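Local coordinates for protein CurH (Lyngbya majuscula, PDB 3KG7) that probably catalyses the removal of water from a beta-hydroxyacyl intermediate, as the dehydratase domain of a module in the curacin polyketide synthase, at residues Pro50-Ile55 against Leu204-Thr209. Residues are numbered along the deposited sequence; the frame is centred on the assembly and turned at random.
Sequences PGVSYI and LIDACT
In the double hotdog fold of this dehydratase, the Pro50-Ile55 segment of the first hotdog, leading into helix 52-62, packs on Leu204-Thr209 of the second, which runs on from helix 202-207, with Pro50, Val52 and Ile55 touching Ile205, Asp206 and Thr209. Asp206 occupies the aspartate position of the HPxxxD motif of polyketide synthase dehydratases, which is consistent with a place in the active site. Val52 does most of the touching: its CG2 lies against the helix backbone, 3.5 Å from Asp206 CA, and against the methyl Ile205 CG2 at 3.7 Å. That methyl also approaches the carbonyl Val52 O at 3.6 Å. Ile55 CG2 reaches Ile205 CD1 more loosely, at 4.3 Å. The chi1 of Asp206 (-169°) swings its carboxylate away from the backbone N and sets OD1 3.6 Å from Pro50 CB, and the two side chains cross at about a right angle. No hydrogen bond links the segments; each turn is tied internally instead. Pro50 O accepts from both the N and the hydroxyl of Ser53 (OG to O 2.7 Å), while Asp206 O receives the N and OG1 of Thr209. Replacing Asp206 with an alanine would probably open a gap beside Pro50 and cost Tyr164 OH a weak hydrogen bond and Arg210 a long, weak ion pair, both to OD2. Around this buried junction, Phe281 of strand 274-286 packs on both Val52 and Thr209, strand 117-124 backs Tyr54, and Ile185 of strand 181-186 covers Leu204, Ala207 and Cys208.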
loop_
_atom_site.group_PDB
_atom_site.type_symbol
_atom_site.label_atom_id
_atom_site.label_comp_id
_atom_site.label_asym_id
_atom_site.label_seq_id
_atom_site.Cartn_x
_atom_site.Cartn_y
_atom_site.Cartn_z
ATOM N N PRO C 50 14.990 16.115 -10.811
ATOM C CA PRO C 50 14.279 16.848 -11.858
ATOM C C PRO C 50 12.909 16.212 -12.154
ATOM O O PRO C 50 12.747 14.978 -12.119
ATOM C CB PRO C 50 15.219 16.759 -13.060
ATOM C CG PRO C 50 16.004 15.513 -12.817
ATOM C CD PRO C 50 16.183 15.425 -11.330
ATOM N N GLY C 51 11.938 17.085 -12.415
ATOM C CA GLY C 51 10.541 16.705 -12.628
ATOM C C GLY C 51 10.311 15.546 -13.574
ATOM O O GLY C 51 9.510 14.652 -13.275
ATOM N N VAL C 52 11.008 15.545 -14.710
ATOM C CA VAL C 52 10.827 14.477 -15.707
ATOM C C VAL C 52 11.072 13.047 -15.176
ATOM O O VAL C 52 10.642 12.073 -15.797
ATOM C CB VAL C 52 11.617 14.725 -17.028
ATOM C CG1 VAL C 52 11.107 15.986 -17.728
ATOM C CG2 VAL C 52 13.131 14.780 -16.788
ATOM N N SER C 53 11.730 12.935 -14.023
ATOM C CA SER C 53 11.969 11.640 -13.375
ATOM C C SER C 53 10.677 10.913 -13.088
ATOM O O SER C 53 10.602 9.687 -13.202
ATOM C CB SER C 53 12.731 11.813 -12.063
ATOM O OG SER C 53 13.909 12.558 -12.274
ATOM N N TYR C 54 9.659 11.668 -12.703
ATOM C CA TYR C 54 8.368 11.069 -12.381
ATOM C C TYR C 54 7.680 10.505 -13.614
ATOM O O TYR C 54 6.978 9.503 -13.517
ATOM C CB TYR C 54 7.487 12.060 -11.616
ATOM C CG TYR C 54 8.227 12.646 -10.439
ATOM C CD1 TYR C 54 8.734 11.824 -9.437
ATOM C CD2 TYR C 54 8.449 14.018 -10.339
ATOM C CE1 TYR C 54 9.439 12.355 -8.363
ATOM C CE2 TYR C 54 9.135 14.553 -9.265
ATOM C CZ TYR C 54 9.630 13.720 -8.287
ATOM O OH TYR C 54 10.308 14.245 -7.225
ATOM N N ILE C 55 7.918 11.125 -14.771
ATOM C CA ILE C 55 7.428 10.590 -16.030
ATOM C C ILE C 55 8.109 9.249 -16.263
ATOM O O ILE C 55 7.447 8.255 -16.590
ATOM C CB ILE C 55 7.686 11.530 -17.232
ATOM C CG1 ILE C 55 7.243 12.965 -16.914
ATOM C CG2 ILE C 55 6.946 11.005 -18.470
ATOM C CD1 ILE C 55 7.740 14.016 -17.892
ATOM N N LEU C 204 18.295 10.211 -18.522
ATOM C CA LEU C 204 18.182 10.200 -19.977
ATOM C C LEU C 204 17.039 11.073 -20.480
ATOM O O LEU C 204 17.190 11.770 -21.487
ATOM C CB LEU C 204 18.005 8.772 -20.483
ATOM C CG LEU C 204 19.170 7.810 -20.261
ATOM C CD1 LEU C 204 18.681 6.360 -20.434
ATOM C CD2 LEU C 204 20.318 8.128 -21.203
ATOM N N ILE C 205 15.893 11.029 -19.801
ATOM C CA ILE C 205 14.788 11.895 -20.211
ATOM C C ILE C 205 15.110 13.346 -19.860
ATOM O O ILE C 205 14.738 14.259 -20.599
ATOM C CB ILE C 205 13.364 11.412 -19.741
ATOM C CG1 ILE C 205 12.266 12.235 -20.438
ATOM C CG2 ILE C 205 13.221 11.413 -18.217
ATOM C CD1 ILE C 205 10.845 11.729 -20.211
ATOM N N ASP C 206 15.854 13.560 -18.778
ATOM C CA ASP C 206 16.259 14.921 -18.454
ATOM C C ASP C 206 17.186 15.504 -19.492
ATOM O O ASP C 206 17.068 16.674 -19.829
ATOM C CB ASP C 206 16.914 15.056 -17.090
ATOM C CG ASP C 206 17.056 16.503 -16.698
ATOM O OD1 ASP C 206 16.001 17.165 -16.577
ATOM O OD2 ASP C 206 18.204 16.993 -16.571
ATOM N N ALA C 207 18.108 14.684 -19.984
ATOM C CA ALA C 207 19.060 15.098 -21.004
ATOM C C ALA C 207 18.383 15.631 -22.260
ATOM O O ALA C 207 18.910 16.511 -22.936
ATOM C CB ALA C 207 19.968 13.957 -21.352
ATOM N N CYS C 208 17.208 15.101 -22.571
ATOM C CA CYS C 208 16.465 15.520 -23.761
ATOM C C CYS C 208 16.058 16.990 -23.732
ATOM O O CYS C 208 15.782 17.591 -24.779
ATOM C CB CYS C 208 15.219 14.650 -23.918
ATOM S SG CYS C 208 15.629 12.928 -24.191
ATOM N N THR C 209 16.030 17.556 -22.528
ATOM C CA THR C 209 15.425 18.850 -22.300
ATOM C C THR C 209 16.481 19.940 -22.215
ATOM O O THR C 209 16.158 21.111 -21.986
ATOM C CB THR C 209 14.609 18.838 -21.004
ATOM O OG1 THR C 209 15.499 18.810 -19.886
ATOM C CG2 THR C 209 13.695 17.619 -20.949
#